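Local coordinates for lysozyme inhibitor LprI-like N-terminal domain-containing protein (Burkholderia thailandensis, PDB 6AR7) that is of unknown function but carries a lysozyme inhibitor LprI-like domain in an all-helical fold, which hints at a role in inhibiting lysozyme, at residues A[34-37]-A[38-41]; A[169-172]-A[173-177]; A[211-214]-A[215-219]. All blocks are in the same frame, centred on the assembly; numbering follows the deposited sequence. Where two conformers were deposited one is given.

Contact 1 (A[34-37]-A[38-41]); sequences LARR and DRSS
Arg-36 reaches round the turn and takes the carboxylate of Asp-38 in a two-pronged salt bridge. It grips side-on: NE gives its proton to Asp-38 OD1 at 2.8 Å, and NH2 gives one to Asp-38 OD2 at 2.7 Å. Each oxygen accepts on its syn lone pair, and the guanidinium and carboxylate planes are only 25° apart. OD2 lies in the guanidinium plane, while OD1 is tilted somewhat out of it. The Arg-36 chain bends at chi3 (57°), which turns the NE side of the guanidinium to Asp-38.

Over one face of the same guanidinium comes Arg-39. The two side chains run side by side in the same direction, and their guanidinium groups stack with centres 4.2 Å apart and Arg-36 NH1 3.9 Å from Arg-39 NH2. Asp-38 on Arg-36 and Glu-51, which forms a salt bridge with Arg-39 NH2, should offset the repulsion between these like charges.

Behind the side chains, the backbone sets the spacing. Arg-39 N donates to Arg-36 O at 2.9 Å, closing a type I beta turn with Arg-37 and Asp-38 at its corners. A water then joins Arg-37 O, to which it donates, with Ser-40 OG. Gln-45 NE2 holds Leu-34 O and Arg-39 O, and Leu-34 and Arg-39 both touch Cys-48, which is disulfide-bonded to Cys-33. Next along the chain Ser-41 OG caps Gly-44 N. The arrangement is a surface type I turn linking helices 25-34 and 42-70, with Arg-39 tucked in against the second helix and Ser-41 as that helix's N-cap.

Contact 2 (A[169-172]-A[173-177]); sequences EKLR and ARMPA
Lys-170 and Arg-174, one helical turn apart, lie alongside each other and point the same way. Arg-174 can be followed outward from the backbone. Its CB, 3.6 Å from Lys-170 O, also sits near Leu-171 O, and CG and CD pass along the same Lys-170 carbonyl oxygen. NE comes within 3.8 Å of Lys-170 CE, and from there the lysine chain takes over as partner. The guanidinium ends with one face under Lys-170 CE, which stands 3.5 Å above the plane, over its centre. The contact is therefore a methylene group on a flat cation, while the charged Lys-170 NZ stays 4.5 Å from Arg-174 NH2. Lys-170 places its CE there by running out extended, CG anti to the backbone N (chi1 -178°). Both tips have weak hydrogen bonds to Ser-221: Lys-170 NZ to its OG, Arg-174 NH1 to its backbone O.

On the buried side Leu-171 CD1 packs on CG of Met-175, a selenomethionine, at 3.6 Å, and the selenium touches Leu-171 CG and CD1. The backbone meanwhile runs out of helix. Ala-173 N still makes a good bond to Glu-169 O; that from Arg-174 N to Lys-170 O is already more bent, and Leu-171 O receives only weak bonds, from Arg-174 N and Met-175 N. Met-175 is the first residue to leave helical angles.

This C-terminal end of helix 155-174 turns its Leu-171 and Met-175 side toward three other helices: both residues meet Leu-183 of helix 180-197, Leu-171 also reaches Phe-220 of helix 203-223, and Met-175 touches Leu-96 and Val-100 of helix 73-101. Val-224, beyond the last helix, covers the end.

Contact 3 (A[211-214]-A[215-219]); sequences GARV and ATLKR
Leu-217 lays its CD2 over one face of the Arg-213 guanidinium, 3.7 Å above the plane and off toward the rim. Arg-213 reaches this spot by a kink: the chain leaves with CG opposite the backbone N (chi1 -172°), then turns at chi2 (57°), which swings the guanidinium out from the helix and somewhat forward, to lie beside Leu-217 and Thr-216.

The backbone beneath is regular alpha helix, keeping its i to i+4 bonds from Gly-211 O to Ala-215 N through to Ala-215 O to Arg-219 N; Leu-217 N meets Arg-213 O at 3.0 Å in a nearly straight bond (174°). Helix 203-223 belongs to an all-helical bundle whose members surround the buried arginine: Glu-93 of helix 73-101 forms a salt bridge with NH1, Gln-187 of helix 180-197 takes the NE proton, and Trp-89, Met-164 and Trp-190 touch the side chain.

Thr-216 has its methyl, not its hydroxyl, anti to the backbone N, which sets CG2 3.8 Å from Arg-213 NH1 and brings OG1 back over the preceding turn. A water bridges the two, accepting from Arg-213 NH1 in the guanidinium plane and lying 2.7 Å from Thr-216 OG1.

In the fold
Along the chain the contacts come in series. Contact 1 sits in the loop between helices 25-34 and 42-70, contact 2 at the end of helix 155-174, and contact 3 within helix 203-223. Contact 1 is remote, its centre about 37 Å from that of contact 2 and about 30 Å from that of contact 3. Contacts 2 and 3 have centres about 15 Å apart and meet directly where helices 155-174 and 203-223 pack against each other, Leu-171 CD2 lying 4.0 Å from Leu-217 CD2. Helices 73-101 and 180-197 border both. Contacts 2 and 3 thus share one region of the helical bundle, in the second LprI segment of the sequence, while contact 1 is a separate surface loop in the first.

Contact 1 (A[34-37]-A[38-41])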
ATOM      1  N   LEU A  34       6.133  -3.609 -21.482  1.00 32.51           N
ATOM      2  CA  LEU A  34       6.510  -2.212 -21.741  1.00 25.12           C
ATOM      3  C   LEU A  34       7.423  -2.080 -22.944  1.00 27.60           C
ATOM      4  O   LEU A  34       7.559  -0.972 -23.483  1.00 30.28           O
ATOM      5  CB  LEU A  34       7.214  -1.575 -20.521  1.00 22.60           C
ATOM      6  CG  LEU A  34       6.353  -1.487 -19.263  1.00 24.99           C
ATOM      7  CD1 LEU A  34       7.189  -1.141 -18.001  1.00 22.46           C
ATOM      8  CD2 LEU A  34       5.248  -0.489 -19.491  1.00 20.00           C
ATOM      9  N   ALA A  35       8.078  -3.166 -23.355  1.00 23.54           N
ATOM     10  CA  ALA A  35       8.899  -3.174 -24.557  1.00 32.13           C
ATOM     11  C   ALA A  35       8.122  -3.541 -25.823  1.00 34.47           C
ATOM     12  O   ALA A  35       8.713  -3.554 -26.901  1.00 31.98           O
ATOM     13  CB  ALA A  35      10.067  -4.157 -24.386  1.00 27.52           C
ATOM     14  N   ARG A  36       6.825  -3.828 -25.737  1.00 26.68           N
ATOM     15  CA  ARG A  36       6.083  -4.256 -26.923  1.00 30.47           C
ATOM     16  C   ARG A  36       5.902  -3.124 -27.919  1.00 33.83           C
ATOM     17  O   ARG A  36       5.547  -2.005 -27.549  1.00 26.50           O
ATOM     18  CB  ARG A  36       4.699  -4.780 -26.551  1.00 25.25           C
ATOM     19  CG  ARG A  36       4.712  -6.158 -25.961  1.00 24.93           C
ATOM     20  CD  ARG A  36       3.345  -6.535 -25.370  1.00 27.99           C
ATOM     21  NE  ARG A  36       2.257  -6.443 -26.338  1.00 25.75           N
ATOM     22  CZ  ARG A  36       1.055  -6.958 -26.122  1.00 26.66           C
ATOM     23  NH1 ARG A  36       0.833  -7.611 -24.980  1.00 27.74           N
ATOM     24  NH2 ARG A  36       0.095  -6.845 -27.033  1.00 26.40           N
ATOM     25  N   ARG A  37       6.057  -3.458 -29.204  1.00 38.97           N
ATOM     26  CA  ARG A  37       5.838  -2.507 -30.292  0.61 44.39           C
ATOM     27  C   ARG A  37       4.464  -1.858 -30.193  1.00 41.10           C
ATOM     28  O   ARG A  37       4.296  -0.666 -30.455  1.00 40.18           O
ATOM     29  CB  ARG A  37       5.979  -3.248 -31.624  0.61 45.97           C
ATOM     30  CG  ARG A  37       6.727  -2.535 -32.720  0.61 55.79           C
ATOM     31  CD  ARG A  37       7.124  -3.526 -33.828  0.61 63.08           C
ATOM     32  NE  ARG A  37       5.992  -4.284 -34.373  0.61 65.43           N
ATOM     33  CZ  ARG A  37       5.784  -5.586 -34.178  0.61 65.22           C
ATOM     34  NH1 ARG A  37       6.631  -6.301 -33.443  0.61 65.05           N
ATOM     35  NH2 ARG A  37       4.727  -6.177 -34.724  0.61 65.89           N
ATOM     36  N   ASP A  38       3.459  -2.645 -29.823  1.00 34.43           N
ATOM     37  CA  ASP A  38       2.092  -2.141 -29.781  1.00 28.69           C
ATOM     38  C   ASP A  38       1.745  -1.520 -28.435  1.00 27.30           C
ATOM     39  O   ASP A  38       0.578  -1.204 -28.196  1.00 28.77           O
ATOM     40  CB  ASP A  38       1.097  -3.265 -30.150  1.00 29.14           C
ATOM     41  CG  ASP A  38       1.089  -4.424 -29.131  1.00 32.05           C
ATOM     42  OD1 ASP A  38       2.036  -4.521 -28.326  1.00 33.67           O
ATOM     43  OD2 ASP A  38       0.167  -5.269 -29.172  1.00 31.64           O
ATOM     44  N   ARG A  39       2.740  -1.301 -27.563  1.00 29.57           N
ATOM     45  CA  ARG A  39       2.506  -0.688 -26.259  1.00 25.69           C
ATOM     46  C   ARG A  39       3.409   0.520 -26.017  1.00 29.35           C
ATOM     47  O   ARG A  39       3.566   0.937 -24.867  1.00 33.05           O
ATOM     48  CB  ARG A  39       2.688  -1.716 -25.129  1.00 27.99           C
ATOM     49  CG  ARG A  39       1.627  -2.833 -25.107  1.00 29.54           C
ATOM     50  CD  ARG A  39       0.242  -2.324 -24.686  1.00 28.19           C
ATOM     51  NE  ARG A  39      -0.774  -3.381 -24.717  1.00 26.86           N
ATOM     52  CZ  ARG A  39      -1.011  -4.214 -23.704  1.00 40.13           C
ATOM     53  NH1 ARG A  39      -0.302  -4.111 -22.581  1.00 33.60           N
ATOM     54  NH2 ARG A  39      -1.948  -5.156 -23.811  1.00 40.50           N
ATOM     55  N   SER A  40       4.007   1.084 -27.073  1.00 31.91           N
ATOM     56  CA  SER A  40       4.963   2.174 -26.903  1.00 36.75           C
ATOM     57  C   SER A  40       4.292   3.492 -26.533  1.00 34.67           C
ATOM     58  O   SER A  40       4.922   4.342 -25.890  1.00 35.38           O
ATOM     59  CB  SER A  40       5.789   2.331 -28.172  1.00 33.46           C
ATOM     60  OG  SER A  40       4.944   2.624 -29.263  1.00 39.13           O
ATOM     61  N   SER A  41       3.027   3.678 -26.903  1.00 32.97           N
ATOM     62  CA  SER A  41       2.321   4.906 -26.554  1.00 32.53           C
ATOM     63  C   SER A  41       2.141   5.000 -25.041  1.00 38.84           C
ATOM     64  O   SER A  41       2.252   4.007 -24.316  1.00 35.84           O
ATOM     65  CB  SER A  41       0.946   4.958 -27.236  1.00 31.17           C
ATOM     66  OG  SER A  41      -0.000   4.133 -26.539  1.00 33.82           O
TER
HETATM   67  O   HOH W   1       6.366   1.158 -31.445  1.00 47.05           O

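Contact 2 (A[169-172]-A[173-177])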
ATOM      1  N   GLU A 169       0.155  17.342   6.753  1.00 29.69           N
ATOM      2  CA  GLU A 169      -0.283  18.723   6.938  1.00 32.76           C
ATOM      3  C   GLU A 169       0.087  19.592   5.739  1.00 32.72           C
ATOM      4  O   GLU A 169      -0.708  20.434   5.310  1.00 34.71           O
ATOM      5  CB  GLU A 169       0.304  19.285   8.231  1.00 36.29           C
ATOM      6  CG  GLU A 169      -0.349  18.661   9.457  1.00 48.31           C
ATOM      7  CD  GLU A 169      -1.842  18.940   9.528  1.00 60.70           C
ATOM      8  OE1 GLU A 169      -2.280  19.997   9.019  1.00 69.75           O
ATOM      9  OE2 GLU A 169      -2.584  18.083  10.058  1.00 63.33           O
ATOM     10  N   LYS A 170       1.290  19.408   5.189  1.00 35.40           N
ATOM     11  CA  LYS A 170       1.668  20.129   3.977  1.00 39.26           C
ATOM     12  C   LYS A 170       0.709  19.815   2.825  1.00 40.71           C
ATOM     13  O   LYS A 170       0.307  20.719   2.088  1.00 34.32           O
ATOM     14  CB  LYS A 170       3.116  19.795   3.608  1.00 45.99           C
ATOM     15  CG  LYS A 170       3.654  20.520   2.377  1.00 62.35           C
ATOM     16  CD  LYS A 170       5.125  20.186   2.137  1.00 71.75           C
ATOM     17  CE  LYS A 170       5.514  20.345   0.667  1.00 79.76           C
ATOM     18  NZ  LYS A 170       6.652  19.455   0.257  1.00 82.17           N
ATOM     19  N   LEU A 171       0.337  18.537   2.650  1.00 34.32           N
ATOM     20  CA  LEU A 171      -0.612  18.170   1.596  1.00 33.29           C
ATOM     21  C   LEU A 171      -1.979  18.785   1.856  1.00 37.23           C
ATOM     22  O   LEU A 171      -2.588  19.379   0.959  1.00 32.80           O
ATOM     23  CB  LEU A 171      -0.733  16.649   1.493  1.00 31.43           C
ATOM     24  CG  LEU A 171      -1.855  16.104   0.589  1.00 35.94           C
ATOM     25  CD1 LEU A 171      -1.715  16.537  -0.870  1.00 29.98           C
ATOM     26  CD2 LEU A 171      -1.878  14.569   0.687  1.00 36.54           C
ATOM     27  N   ARG A 172      -2.479  18.645   3.085  1.00 38.89           N
ATOM     28  CA  ARG A 172      -3.806  19.156   3.392  1.00 41.29           C
ATOM     29  C   ARG A 172      -3.899  20.641   3.075  1.00 46.19           C
ATOM     30  O   ARG A 172      -4.921  21.109   2.557  1.00 48.53           O
ATOM     31  CB  ARG A 172      -4.149  18.904   4.854  1.00 37.70           C
ATOM     32  CG  ARG A 172      -5.449  19.560   5.264  1.00 45.32           C
ATOM     33  CD  ARG A 172      -6.177  18.803   6.356  1.00 60.46           C
ATOM     34  NE  ARG A 172      -5.786  19.242   7.692  1.00 72.39           N
ATOM     35  CZ  ARG A 172      -6.185  18.644   8.813  1.00 81.50           C
ATOM     36  NH1 ARG A 172      -5.787  19.108   9.993  1.00 78.32           N
ATOM     37  NH2 ARG A 172      -6.966  17.563   8.750  1.00 80.01           N
ATOM     38  N   ALA A 173      -2.841  21.399   3.378  1.00 46.46           N
ATOM     39  CA  ALA A 173      -2.870  22.838   3.131  1.00 54.75           C
ATOM     40  C   ALA A 173      -2.807  23.169   1.642  1.00 53.43           C
ATOM     41  O   ALA A 173      -3.325  24.210   1.228  1.00 55.60           O
ATOM     42  CB  ALA A 173      -1.732  23.531   3.877  1.00 56.52           C
ATOM     43  N   ARG A 174      -2.156  22.335   0.833  1.00 50.40           N
ATOM     44  CA  ARG A 174      -2.007  22.638  -0.588  1.00 54.58           C
ATOM     45  C   ARG A 174      -3.177  22.155  -1.434  1.00 57.14           C
ATOM     46  O   ARG A 174      -3.245  22.489  -2.622  1.00 63.87           O
ATOM     47  CB  ARG A 174      -0.703  22.041  -1.128  1.00 51.72           C
ATOM     48  CG  ARG A 174       0.529  22.869  -0.793  1.00 53.98           C
ATOM     49  CD  ARG A 174       1.795  22.167  -1.220  1.00 61.64           C
ATOM     50  NE  ARG A 174       2.990  22.866  -0.763  1.00 75.24           N
ATOM     51  CZ  ARG A 174       4.145  22.874  -1.421  1.00 78.92           C
ATOM     52  NH1 ARG A 174       4.263  22.208  -2.562  1.00 79.75           N
ATOM     53  NH2 ARG A 174       5.184  23.540  -0.934  1.00 76.24           N
HETATM   54  N   MSE A 175      -4.099  21.395  -0.860  1.00 50.13           N
HETATM   55  CA  MSE A 175      -5.226  20.878  -1.619  1.00 50.75           C
HETATM   56  C   MSE A 175      -6.393  21.842  -1.715  1.00 52.07           C
HETATM   57  O   MSE A 175      -6.593  22.658  -0.817  1.00 53.97           O
HETATM   58  CB  MSE A 175      -5.726  19.588  -0.998  1.00 45.48           C
HETATM   59  CG  MSE A 175      -4.790  18.459  -1.180  1.00 61.49           C
HETATM   60 SE   MSE A 175      -5.645  16.947  -0.406  1.00 63.88          SE
HETATM   61  CE  MSE A 175      -6.657  16.336  -1.957  1.00 55.54           C
ATOM     62  N   PRO A 176      -7.178  21.720  -2.790  1.00 53.35           N
ATOM     63  CA  PRO A 176      -8.448  22.456  -2.859  1.00 60.12           C
ATOM     64  C   PRO A 176      -9.373  22.050  -1.719  1.00 65.47           C
ATOM     65  O   PRO A 176      -9.449  20.873  -1.339  1.00 56.00           O
ATOM     66  CB  PRO A 176      -9.027  22.065  -4.226  1.00 57.32           C
ATOM     67  CG  PRO A 176      -7.894  21.473  -4.995  1.00 54.32           C
ATOM     68  CD  PRO A 176      -6.985  20.851  -3.965  1.00 52.54           C
ATOM     69  N   ALA A 177     -10.043  23.059  -1.152  1.00 72.35           N
ATOM     70  CA  ALA A 177     -10.906  22.879   0.010  1.00 75.33           C
ATOM     71  C   ALA A 177     -11.940  21.782  -0.193  1.00 75.38           C
ATOM     72  O   ALA A 177     -12.347  21.127   0.774  1.00 77.52           O
ATOM     73  CB  ALA A 177     -11.603  24.201   0.339  1.00 78.58           C
TER

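Contact 3 (A[211-214]-A[215-219])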
ATOM      1  N   GLY A 211       6.721   4.452   6.673  1.00 24.60           N
ATOM      2  CA  GLY A 211       7.595   5.090   5.698  1.00 22.62           C
ATOM      3  C   GLY A 211       7.003   5.073   4.298  1.00 28.72           C
ATOM      4  O   GLY A 211       7.164   6.028   3.535  1.00 26.29           O
ATOM      5  N   ALA A 212       6.294   3.988   3.949  1.00 31.59           N
ATOM      6  CA  ALA A 212       5.616   3.928   2.655  1.00 31.96           C
ATOM      7  C   ALA A 212       4.515   4.977   2.563  1.00 30.88           C
ATOM      8  O   ALA A 212       4.365   5.637   1.529  1.00 25.20           O
ATOM      9  CB  ALA A 212       5.032   2.537   2.415  1.00 28.30           C
ATOM     10  N   ARG A 213       3.750   5.165   3.646  1.00 22.48           N
ATOM     11  CA  ARG A 213       2.739   6.211   3.635  1.00 28.28           C
ATOM     12  C   ARG A 213       3.381   7.601   3.580  1.00 27.31           C
ATOM     13  O   ARG A 213       2.859   8.499   2.907  1.00 25.27           O
ATOM     14  CB  ARG A 213       1.823   6.064   4.853  1.00 30.41           C
ATOM     15  CG  ARG A 213       0.604   7.008   4.837  1.00 27.12           C
ATOM     16  CD  ARG A 213      -0.234   6.826   3.582  1.00 22.17           C
ATOM     17  NE  ARG A 213      -1.497   7.576   3.653  1.00 29.34           N
ATOM     18  CZ  ARG A 213      -2.342   7.721   2.631  1.00 32.64           C
ATOM     19  NH1 ARG A 213      -2.059   7.170   1.462  1.00 30.39           N
ATOM     20  NH2 ARG A 213      -3.472   8.416   2.773  1.00 23.78           N
ATOM     21  N   VAL A 214       4.521   7.793   4.253  1.00 25.54           N
ATOM     22  CA  VAL A 214       5.242   9.070   4.148  1.00 25.82           C
ATOM     23  C   VAL A 214       5.520   9.408   2.681  1.00 33.55           C
ATOM     24  O   VAL A 214       5.290  10.539   2.223  1.00 28.03           O
ATOM     25  CB  VAL A 214       6.555   9.033   4.955  1.00 33.07           C
ATOM     26  CG1 VAL A 214       7.389  10.254   4.633  1.00 31.65           C
ATOM     27  CG2 VAL A 214       6.312   8.978   6.483  1.00 26.28           C
ATOM     28  N   ALA A 215       6.041   8.431   1.933  1.00 30.46           N
ATOM     29  CA  ALA A 215       6.418   8.662   0.540  1.00 31.01           C
ATOM     30  C   ALA A 215       5.207   9.008  -0.325  1.00 28.88           C
ATOM     31  O   ALA A 215       5.281   9.888  -1.189  1.00 30.54           O
ATOM     32  CB  ALA A 215       7.148   7.434  -0.006  1.00 29.84           C
ATOM     33  N   THR A 216       4.078   8.335  -0.101  1.00 29.57           N
ATOM     34  CA  THR A 216       2.867   8.674  -0.836  1.00 26.58           C
ATOM     35  C   THR A 216       2.435  10.114  -0.555  1.00 25.06           C
ATOM     36  O   THR A 216       2.196  10.892  -1.484  1.00 29.36           O
ATOM     37  CB  THR A 216       1.738   7.701  -0.473  1.00 28.88           C
ATOM     38  OG1 THR A 216       2.097   6.351  -0.830  1.00 30.79           O
ATOM     39  CG2 THR A 216       0.460   8.092  -1.196  1.00 26.45           C
ATOM     40  N   LEU A 217       2.344  10.488   0.724  1.00 29.07           N
ATOM     41  CA  LEU A 217       1.890  11.831   1.077  1.00 23.49           C
ATOM     42  C   LEU A 217       2.862  12.886   0.569  1.00 30.02           C
ATOM     43  O   LEU A 217       2.449  13.977   0.158  1.00 30.73           O
ATOM     44  CB  LEU A 217       1.725  11.950   2.596  1.00 24.74           C
ATOM     45  CG  LEU A 217       0.674  11.055   3.261  1.00 28.16           C
ATOM     46  CD1 LEU A 217       0.653  11.309   4.743  1.00 22.36           C
ATOM     47  CD2 LEU A 217      -0.718  11.233   2.653  1.00 30.45           C
ATOM     48  N   LYS A 218       4.163  12.582   0.588  1.00 30.08           N
ATOM     49  CA  LYS A 218       5.148  13.540   0.091  1.00 26.90           C
ATOM     50  C   LYS A 218       4.959  13.782  -1.401  1.00 32.18           C
ATOM     51  O   LYS A 218       4.998  14.926  -1.875  1.00 30.01           O
ATOM     52  CB  LYS A 218       6.558  13.038   0.395  1.00 30.56           C
ATOM     53  CG  LYS A 218       7.675  13.898  -0.155  1.00 36.49           C
ATOM     54  CD  LYS A 218       9.037  13.292   0.172  1.00 45.68           C
ATOM     55  CE  LYS A 218      10.171  14.227  -0.239  1.00 54.79           C
ATOM     56  NZ  LYS A 218      11.164  13.547  -1.120  1.00 62.02           N
ATOM     57  N   ARG A 219       4.779  12.707  -2.159  1.00 27.49           N
ATOM     58  CA  ARG A 219       4.553  12.854  -3.586  1.00 26.93           C
ATOM     59  C   ARG A 219       3.281  13.633  -3.850  1.00 25.93           C
ATOM     60  O   ARG A 219       3.257  14.512  -4.716  1.00 26.54           O
ATOM     61  CB  ARG A 219       4.495  11.484  -4.268  1.00 26.58           C
ATOM     62  CG  ARG A 219       4.176  11.582  -5.734  1.00 24.29           C
ATOM     63  CD  ARG A 219       4.368  10.222  -6.452  1.00 36.03           C
ATOM     64  NE  ARG A 219       5.699   9.674  -6.182  1.00 38.86           N
ATOM     65  CZ  ARG A 219       6.817  10.074  -6.783  1.00 53.74           C
ATOM     66  NH1 ARG A 219       6.775  11.024  -7.709  1.00 60.38           N
ATOM     67  NH2 ARG A 219       7.980   9.523  -6.453  1.00 51.07           N
TER
HETATM   68  O   HOH W   2       0.210   5.057   0.577  1.00 25.47           O